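Local coordinates for protein putative N-acetylmuramoyl-L-alanine amidase,autolysin cwp6 (Peptoclostridium difficile, PDB 5J72) that probably hydrolyses the N-acetylmuramoyl-L-alanine amide bond of peptidoglycan with a zinc-dependent amidase domain, and carries CWB2 modules that anchor it to the cell wall, at residues Ile252-Gly266 against Lys279-Lys292. Sequence-based numbering, arbitrary orientation.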
ATOM      1  N   ILE A 252     -20.626  -1.764  12.988  1.00 21.19           N
ATOM      2  CA  ILE A 252     -19.736  -0.730  13.495  1.00 18.91           C
ATOM      3  C   ILE A 252     -20.563   0.392  14.177  1.00 19.45           C
ATOM      4  O   ILE A 252     -20.169   0.922  15.219  1.00 20.71           O
ATOM      5  CB  ILE A 252     -18.882  -0.155  12.296  1.00 17.66           C
ATOM      6  CG1 ILE A 252     -17.897  -1.250  11.781  1.00 20.02           C
ATOM      7  CG2 ILE A 252     -18.105   1.104  12.760  1.00 19.86           C
ATOM      8  CD1 ILE A 252     -17.247  -0.928  10.367  1.00 21.03           C
ATOM      9  N   ASP A 253     -21.706   0.732  13.581  1.00 20.71           N
ATOM     10  CA  ASP A 253     -22.554   1.803  14.121  1.00 24.40           C
ATOM     11  C   ASP A 253     -23.082   1.494  15.568  1.00 26.51           C
ATOM     12  O   ASP A 253     -23.504   2.417  16.269  1.00 28.46           O
ATOM     13  CB  ASP A 253     -23.736   2.018  13.165  1.00 24.05           C
ATOM     14  CG  ASP A 253     -24.527   3.222  13.508  1.00 33.29           C
ATOM     15  OD1 ASP A 253     -23.960   4.328  13.478  1.00 32.66           O
ATOM     16  OD2 ASP A 253     -25.690   3.068  13.833  1.00 36.36           O
ATOM     17  N   LYS A 254     -23.033   0.232  15.997  1.00 26.00           N
ATOM     18  CA  LYS A 254     -23.428  -0.105  17.383  1.00 22.57           C
ATOM     19  C   LYS A 254     -22.340   0.317  18.334  1.00 27.83           C
ATOM     20  O   LYS A 254     -22.600   0.455  19.540  1.00 30.31           O
ATOM     21  CB  LYS A 254     -23.596  -1.610  17.533  1.00 24.86           C
ATOM     22  CG  LYS A 254     -24.830  -2.201  16.857  1.00 25.33           C
ATOM     23  CD  LYS A 254     -24.642  -3.706  16.940  1.00 32.62           C
ATOM     24  CE  LYS A 254     -25.917  -4.534  16.807  1.00 50.47           C
ATOM     25  NZ  LYS A 254     -25.782  -5.867  17.571  1.00 53.33           N
ATOM     26  N   TYR A 255     -21.090   0.521  17.830  1.00 23.53           N
ATOM     27  CA  TYR A 255     -19.964   0.947  18.696  1.00 23.82           C
ATOM     28  C   TYR A 255     -19.741   2.437  18.688  1.00 25.85           C
ATOM     29  O   TYR A 255     -19.463   3.024  19.733  1.00 25.79           O
ATOM     30  CB  TYR A 255     -18.664   0.284  18.202  1.00 27.68           C
ATOM     31  CG  TYR A 255     -18.629  -1.172  18.586  1.00 34.75           C
ATOM     32  CD1 TYR A 255     -19.441  -2.110  17.940  1.00 31.30           C
ATOM     33  CD2 TYR A 255     -17.840  -1.608  19.648  1.00 39.97           C
ATOM     34  CE1 TYR A 255     -19.490  -3.446  18.374  1.00 31.94           C
ATOM     35  CE2 TYR A 255     -17.874  -2.934  20.075  1.00 42.25           C
ATOM     36  CZ  TYR A 255     -18.705  -3.843  19.449  1.00 37.89           C
ATOM     37  OH  TYR A 255     -18.688  -5.124  19.949  1.00 47.69           O
ATOM     38  N   HIS A 256     -19.812   3.071  17.494  1.00 26.58           N
ATOM     39  CA  HIS A 256     -19.643   4.526  17.418  1.00 26.58           C
ATOM     40  C   HIS A 256     -20.311   4.954  16.120  1.00 26.84           C
ATOM     41  O   HIS A 256     -20.568   4.119  15.252  1.00 27.21           O
ATOM     42  CB  HIS A 256     -18.165   4.957  17.453  1.00 24.53           C
ATOM     43  CG  HIS A 256     -17.332   4.239  16.445  1.00 28.55           C
ATOM     44  ND1 HIS A 256     -16.529   3.169  16.789  1.00 29.17           N
ATOM     45  CD2 HIS A 256     -17.183   4.422  15.109  1.00 27.36           C
ATOM     46  CE1 HIS A 256     -15.944   2.722  15.689  1.00 30.53           C
ATOM     47  NE2 HIS A 256     -16.316   3.456  14.659  1.00 25.83           N
ATOM     48  N   ASP A 257     -20.579   6.245  15.974  1.00 26.11           N
ATOM     49  CA  ASP A 257     -21.304   6.645  14.781  1.00 27.89           C
ATOM     50  C   ASP A 257     -20.587   6.434  13.471  1.00 25.83           C
ATOM     51  O   ASP A 257     -19.406   6.767  13.344  1.00 27.95           O
ATOM     52  CB  ASP A 257     -21.640   8.166  14.867  1.00 33.40           C
ATOM     53  CG  ASP A 257     -22.676   8.524  15.945  1.00 43.94           C
ATOM     54  OD1 ASP A 257     -22.769   9.703  16.297  1.00 48.38           O
ATOM     55  OD2 ASP A 257     -23.375   7.606  16.437  1.00 44.60           O
ATOM     56  N   VAL A 258     -21.303   5.917  12.512  1.00 26.50           N
ATOM     57  CA  VAL A 258     -20.755   5.834  11.181  1.00 27.08           C
ATOM     58  C   VAL A 258     -21.049   7.190  10.495  1.00 31.15           C
ATOM     59  O   VAL A 258     -22.214   7.530  10.308  1.00 32.37           O
ATOM     60  CB  VAL A 258     -21.360   4.666  10.409  1.00 27.66           C
ATOM     61  CG1 VAL A 258     -21.076   4.809   8.903  1.00 29.99           C
ATOM     62  CG2 VAL A 258     -20.759   3.355  10.935  1.00 27.87           C
ATOM     63  N   ASN A 259     -20.013   7.962  10.148  1.00 29.06           N
ATOM     64  CA  ASN A 259     -20.264   9.232   9.464  1.00 30.85           C
ATOM     65  C   ASN A 259     -19.363   9.439   8.249  1.00 28.43           C
ATOM     66  O   ASN A 259     -19.364  10.500   7.659  1.00 27.38           O
ATOM     67  CB  ASN A 259     -20.116  10.380  10.425  1.00 33.41           C
ATOM     68  CG  ASN A 259     -18.792  10.426  11.078  1.00 44.54           C
ATOM     69  OD1 ASN A 259     -17.814   9.800  10.625  1.00 47.61           O
ATOM     70  ND2 ASN A 259     -18.700  11.088  12.216  1.00 54.09           N
ATOM     71  N   LYS A 260     -18.609   8.418   7.872  1.00 24.36           N
ATOM     72  CA  LYS A 260     -17.736   8.495   6.711  1.00 24.08           C
ATOM     73  C   LYS A 260     -17.759   7.126   6.023  1.00 23.34           C
ATOM     74  O   LYS A 260     -17.808   6.100   6.723  1.00 24.17           O
ATOM     75  CB  LYS A 260     -16.297   8.837   7.172  1.00 24.80           C
ATOM     76  CG  LYS A 260     -15.237   8.380   6.176  1.00 32.86           C
ATOM     77  CD  LYS A 260     -13.891   9.207   6.346  1.00 39.18           C
ATOM     78  CE  LYS A 260     -13.535   9.553   7.751  1.00 40.98           C
ATOM     79  NZ  LYS A 260     -12.096  10.054   7.849  1.00 38.35           N
ATOM     80  N   ILE A 261     -17.758   7.080   4.688  1.00 19.96           N
ATOM     81  CA  ILE A 261     -17.699   5.794   4.023  1.00 17.89           C
ATOM     82  C   ILE A 261     -16.656   5.841   2.906  1.00 23.06           C
ATOM     83  O   ILE A 261     -16.365   6.885   2.336  1.00 21.66           O
ATOM     84  CB  ILE A 261     -19.063   5.337   3.434  1.00 22.59           C
ATOM     85  CG1 ILE A 261     -19.598   6.364   2.408  1.00 22.45           C
ATOM     86  CG2 ILE A 261     -20.065   5.116   4.594  1.00 21.52           C
ATOM     87  CD1 ILE A 261     -20.883   5.833   1.724  1.00 21.60           C
ATOM     88  N   TYR A 262     -16.058   4.685   2.642  1.00 18.91           N
ATOM     89  CA  TYR A 262     -15.111   4.516   1.577  1.00 19.01           C
ATOM     90  C   TYR A 262     -15.811   3.549   0.668  1.00 18.84           C
ATOM     91  O   TYR A 262     -16.035   2.418   1.045  1.00 20.60           O
ATOM     92  CB  TYR A 262     -13.791   3.887   2.105  1.00 17.33           C
ATOM     93  CG  TYR A 262     -13.042   4.854   3.012  1.00 18.09           C
ATOM     94  CD1 TYR A 262     -12.198   5.824   2.483  1.00 17.28           C
ATOM     95  CD2 TYR A 262     -13.182   4.797   4.388  1.00 17.99           C
ATOM     96  CE1 TYR A 262     -11.495   6.696   3.294  1.00 18.13           C
ATOM     97  CE2 TYR A 262     -12.500   5.694   5.225  1.00 18.20           C
ATOM     98  CZ  TYR A 262     -11.653   6.638   4.662  1.00 18.38           C
ATOM     99  OH  TYR A 262     -10.989   7.553   5.425  1.00 22.88           O
ATOM    100  N   ILE A 263     -16.143   3.981  -0.579  1.00 19.18           N
ATOM    101  CA  ILE A 263     -16.885   3.105  -1.495  1.00 20.02           C
ATOM    102  C   ILE A 263     -15.972   2.417  -2.500  1.00 21.24           C
ATOM    103  O   ILE A 263     -15.032   3.047  -3.048  1.00 20.52           O
ATOM    104  CB  ILE A 263     -17.901   4.008  -2.248  1.00 24.40           C
ATOM    105  CG1 ILE A 263     -18.929   4.564  -1.249  1.00 26.46           C
ATOM    106  CG2 ILE A 263     -18.585   3.203  -3.335  1.00 22.79           C
ATOM    107  CD1 ILE A 263     -19.757   5.741  -1.850  1.00 25.77           C
ATOM    108  N   ALA A 264     -16.219   1.160  -2.762  1.00 17.07           N
ATOM    109  CA  ALA A 264     -15.493   0.431  -3.815  1.00 20.46           C
ATOM    110  C   ALA A 264     -16.547  -0.411  -4.570  1.00 22.98           C
ATOM    111  O   ALA A 264     -17.633  -0.702  -4.018  1.00 21.11           O
ATOM    112  CB  ALA A 264     -14.424  -0.518  -3.232  1.00 22.26           C
ATOM    113  N   ASN A 265     -16.222  -0.796  -5.821  1.00 24.83           N
ATOM    114  CA  ASN A 265     -17.136  -1.638  -6.609  1.00 25.69           C
ATOM    115  C   ASN A 265     -17.017  -3.063  -6.035  1.00 24.39           C
ATOM    116  O   ASN A 265     -15.941  -3.592  -6.001  1.00 24.72           O
ATOM    117  CB  ASN A 265     -16.753  -1.559  -8.090  1.00 26.30           C
ATOM    118  CG  ASN A 265     -17.756  -2.292  -8.939  1.00 32.17           C
ATOM    119  OD1 ASN A 265     -17.989  -3.487  -8.702  1.00 29.24           O
ATOM    120  ND2 ASN A 265     -18.386  -1.640  -9.926  1.00 29.48           N
ATOM    121  N   GLY A 266     -18.137  -3.637  -5.547  1.00 23.34           N
ATOM    122  CA  GLY A 266     -18.121  -4.943  -4.894  1.00 23.87           C
ATOM    123  C   GLY A 266     -17.476  -6.043  -5.682  1.00 26.66           C
ATOM    124  O   GLY A 266     -16.635  -6.774  -5.167  1.00 23.83           O
ATOM    125  N   LYS A 279      -6.792   2.112   5.770  1.00 16.80           N
ATOM    126  CA  LYS A 279      -7.174   3.459   6.157  1.00 15.06           C
ATOM    127  C   LYS A 279      -8.608   3.432   6.786  1.00 18.01           C
ATOM    128  O   LYS A 279      -8.857   4.056   7.836  1.00 17.84           O
ATOM    129  CB  LYS A 279      -7.134   4.332   4.890  1.00 17.79           C
ATOM    130  CG  LYS A 279      -7.758   5.720   5.134  1.00 16.15           C
ATOM    131  CD  LYS A 279      -6.988   6.498   6.246  1.00 21.37           C
ATOM    132  CE  LYS A 279      -7.503   7.939   6.319  1.00 28.12           C
ATOM    133  NZ  LYS A 279      -7.274   8.558   7.648  1.00 33.14           N
ATOM    134  N   ALA A 280      -9.516   2.726   6.129  1.00 16.39           N
ATOM    135  CA  ALA A 280     -10.874   2.550   6.670  1.00 14.67           C
ATOM    136  C   ALA A 280     -10.729   1.909   8.109  1.00 18.53           C
ATOM    137  O   ALA A 280     -11.481   2.216   9.025  1.00 18.11           O
ATOM    138  CB  ALA A 280     -11.658   1.569   5.755  1.00 14.81           C
ATOM    139  N   GLY A 281      -9.731   0.969   8.262  1.00 16.70           N
ATOM    140  CA  GLY A 281      -9.529   0.329   9.572  1.00 18.87           C
ATOM    141  C   GLY A 281      -9.032   1.313  10.607  1.00 18.99           C
ATOM    142  O   GLY A 281      -9.501   1.301  11.750  1.00 17.95           O
ATOM    143  N   GLU A 282      -8.081   2.143  10.253  1.00 16.24           N
ATOM    144  CA  GLU A 282      -7.557   3.138  11.216  1.00 18.61           C
ATOM    145  C   GLU A 282      -8.675   4.118  11.630  1.00 20.74           C
ATOM    146  O   GLU A 282      -8.766   4.472  12.794  1.00 19.34           O
ATOM    147  CB  GLU A 282      -6.410   3.970  10.534  1.00 19.85           C
ATOM    148  CG  GLU A 282      -5.926   5.080  11.417  1.00 29.08           C
ATOM    149  CD  GLU A 282      -4.850   5.951  10.726  1.00 37.67           C
ATOM    150  OE1 GLU A 282      -4.074   5.413   9.924  1.00 35.32           O
ATOM    151  OE2 GLU A 282      -4.785   7.167  11.036  1.00 44.15           O
ATOM    152  N   ASP A 283      -9.527   4.512  10.677  1.00 20.74           N
ATOM    153  CA  ASP A 283     -10.637   5.428  10.976  1.00 21.26           C
ATOM    154  C   ASP A 283     -11.805   4.695  11.638  1.00 19.98           C
ATOM    155  O   ASP A 283     -12.660   5.341  12.194  1.00 19.10           O
ATOM    156  CB  ASP A 283     -11.202   6.000   9.678  1.00 20.95           C
ATOM    157  CG  ASP A 283     -10.282   7.012   8.978  1.00 31.29           C
ATOM    158  OD1 ASP A 283      -9.171   7.287   9.507  1.00 26.59           O
ATOM    159  OD2 ASP A 283     -10.686   7.534   7.909  1.00 30.72           O
ATOM    160  N   GLN A 284     -11.831   3.332  11.552  1.00 17.24           N
ATOM    161  CA  GLN A 284     -12.976   2.527  12.051  1.00 21.56           C
ATOM    162  C   GLN A 284     -14.241   3.016  11.396  1.00 22.21           C
ATOM    163  O   GLN A 284     -15.277   3.209  12.073  1.00 20.74           O
ATOM    164  CB  GLN A 284     -13.103   2.602  13.606  1.00 18.41           C
ATOM    165  CG  GLN A 284     -11.798   2.106  14.214  1.00 20.01           C
ATOM    166  CD  GLN A 284     -11.839   2.061  15.743  1.00 26.83           C
ATOM    167  OE1 GLN A 284     -12.893   2.017  16.351  1.00 27.56           O
ATOM    168  NE2 GLN A 284     -10.667   2.041  16.369  1.00 27.58           N
ATOM    169  N   GLN A 285     -14.173   3.241  10.084  1.00 18.46           N
ATOM    170  CA  GLN A 285     -15.379   3.678   9.336  1.00 19.24           C
ATOM    171  C   GLN A 285     -15.479   2.652   8.236  1.00 19.75           C
ATOM    172  O   GLN A 285     -14.482   2.114   7.705  1.00 20.77           O
ATOM    173  CB  GLN A 285     -15.278   5.143   8.876  1.00 18.83           C
ATOM    174  CG  GLN A 285     -15.258   6.086  10.078  1.00 24.54           C
ATOM    175  CD  GLN A 285     -16.639   6.271  10.702  1.00 23.87           C
ATOM    176  OE1 GLN A 285     -17.669   6.348  10.022  1.00 24.28           O
ATOM    177  NE2 GLN A 285     -16.680   6.300  12.021  1.00 24.71           N
ATOM    178  N   PRO A 286     -16.705   2.309   7.835  1.00 19.73           N
ATOM    179  CA  PRO A 286     -16.831   1.262   6.822  1.00 17.79           C
ATOM    180  C   PRO A 286     -16.481   1.452   5.357  1.00 20.73           C
ATOM    181  O   PRO A 286     -16.508   2.542   4.805  1.00 18.72           O
ATOM    182  CB  PRO A 286     -18.309   0.875   6.922  1.00 22.25           C
ATOM    183  CG  PRO A 286     -19.004   2.123   7.413  1.00 22.62           C
ATOM    184  CD  PRO A 286     -17.980   3.008   8.104  1.00 20.41           C
ATOM    185  N   ILE A 287     -16.182   0.307   4.759  1.00 16.86           N
ATOM    186  CA  ILE A 287     -16.012   0.203   3.305  1.00 19.16           C
ATOM    187  C   ILE A 287     -17.400  -0.266   2.815  1.00 22.23           C
ATOM    188  O   ILE A 287     -17.927  -1.290   3.278  1.00 20.38           O
ATOM    189  CB  ILE A 287     -14.952  -0.848   2.909  1.00 19.01           C
ATOM    190  CG1 ILE A 287     -13.530  -0.384   3.375  1.00 18.17           C
ATOM    191  CG2 ILE A 287     -14.991  -1.049   1.362  1.00 20.39           C
ATOM    192  CD1 ILE A 287     -12.524  -1.610   3.276  1.00 19.56           C
ATOM    193  N   ILE A 288     -18.007   0.525   1.923  1.00 20.82           N
ATOM    194  CA  ILE A 288     -19.341   0.213   1.428  1.00 22.20           C
ATOM    195  C   ILE A 288     -19.145  -0.274   0.031  1.00 23.74           C
ATOM    196  O   ILE A 288     -18.535   0.413  -0.800  1.00 22.89           O
ATOM    197  CB  ILE A 288     -20.196   1.491   1.473  1.00 22.02           C
ATOM    198  CG1 ILE A 288     -20.517   1.906   2.948  1.00 23.48           C
ATOM    199  CG2 ILE A 288     -21.506   1.251   0.652  1.00 23.29           C
ATOM    200  CD1 ILE A 288     -21.470   0.917   3.707  1.00 20.87           C
ATOM    201  N   LEU A 289     -19.617  -1.473  -0.256  1.00 24.98           N
ATOM    202  CA  LEU A 289     -19.466  -1.992  -1.592  1.00 22.05           C
ATOM    203  C   LEU A 289     -20.692  -1.619  -2.489  1.00 24.71           C
ATOM    204  O   LEU A 289     -21.841  -1.739  -2.074  1.00 27.60           O
ATOM    205  CB  LEU A 289     -19.264  -3.509  -1.545  1.00 22.02           C
ATOM    206  CG  LEU A 289     -17.999  -3.906  -0.775  1.00 24.10           C
ATOM    207  CD1 LEU A 289     -17.842  -5.476  -0.835  1.00 26.68           C
ATOM    208  CD2 LEU A 289     -16.740  -3.230  -1.443  1.00 24.52           C
ATOM    209  N   ALA A 290     -20.417  -1.218  -3.704  1.00 27.35           N
ATOM    210  CA  ALA A 290     -21.465  -0.729  -4.604  1.00 29.56           C
ATOM    211  C   ALA A 290     -21.389  -1.335  -5.995  1.00 27.59           C
ATOM    212  O   ALA A 290     -20.498  -2.123  -6.344  1.00 26.55           O
ATOM    213  CB  ALA A 290     -21.299   0.782  -4.739  1.00 27.47           C
ATOM    214  N   ASN A 291     -22.424  -0.962  -6.813  1.00 28.78           N
ATOM    215  CA  ASN A 291     -22.452  -1.300  -8.224  1.00 30.49           C
ATOM    216  C   ASN A 291     -21.814  -0.100  -8.936  1.00 31.80           C
ATOM    217  O   ASN A 291     -21.579   0.935  -8.313  1.00 30.43           O
ATOM    218  CB  ASN A 291     -23.937  -1.492  -8.710  1.00 33.09           C
ATOM    219  CG  ASN A 291     -24.524  -2.715  -8.070  1.00 37.75           C
ATOM    220  OD1 ASN A 291     -24.058  -3.796  -8.353  1.00 43.15           O
ATOM    221  ND2 ASN A 291     -25.441  -2.624  -7.124  1.00 40.95           N
ATOM    222  N   LYS A 292     -21.572  -0.197 -10.225  1.00 31.99           N
ATOM    223  CA  LYS A 292     -20.966   0.906 -10.948  1.00 31.38           C
ATOM    224  C   LYS A 292     -21.732   2.217 -10.848  1.00 31.98           C
ATOM    225  O   LYS A 292     -21.106   3.261 -10.660  1.00 30.47           O
ATOM    226  CB  LYS A 292     -20.827   0.526 -12.409  1.00 33.68           C
ATOM    227  CG  LYS A 292     -20.206   1.646 -13.222  1.00 38.66           C
ATOM    228  CD  LYS A 292     -19.679   1.100 -14.542  1.00 45.48           C
ATOM    229  CE  LYS A 292     -19.655   2.146 -15.604  1.00 52.34           C
ATOM    230  NZ  LYS A 292     -19.696   1.528 -16.958  1.00 56.01           N
TER
HETATM  231  O   HOH W   1     -20.410  -4.913  -7.650  1.00 29.68           O
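Gln285 plugs its side-chain amide into the loop before strand 260-265. From CB, which packs against Lys260 O (3.5 Å), the chain passes CG alongside Lys260 CB and bends at chi2 (-76°), carrying the amide back to the backbone of 257-260. There OE1 accepts from two successive amides, Asn259 N at 2.8 Å and Lys260 N at 3.1 Å, both off its carbonyl plane and on the same face. NE2 gives a nearly straight bond (173°) to Asp257 O, which lies in the Gln285 amide plane. Together these bonds fix which end of the buried amide is oxygen and which nitrogen. Beside it, His256 NE2 donates in its ring plane to Gln284 O (2.8 Å), the carbonyl of Gln284, whose positive phi makes it the C-prime residue of the Schellman motif ending helix 270-283. Pro286 CG and CD meet Val258 CG1, and Pro286 CB meets Ile252 CD1. The strands then pair in parallel, as the two strands of a beta-alpha-beta unit in a CWB2 domain. On one face Ile261 CG2 packs on Ile288 CG1 (3.6 Å); on the other, Tyr262 CD2 touches Ala280 CB of the connecting helix, and Tyr312 of strand 308-314, the neighbour of strand 260-265 on its other side, meets the Tyr262 ring too. Tyr262 OH donates to Asp283 OD2 over only 2.5 Å, nearly along the C-O axis, while Lys260 NZ reaches the same oxygen from the opposite face of the carboxylate at 2.9 Å. Lys279 NZ grips Asp283 OD1 on its syn side. With two lysines and a phenol around it, the Asp283 carboxylate is probably kept ionised, and this charged cluster ties the last turn of the helix to the start of strand 260-265, while the neutral amide of Gln285, just past the helix, holds loop 257-259.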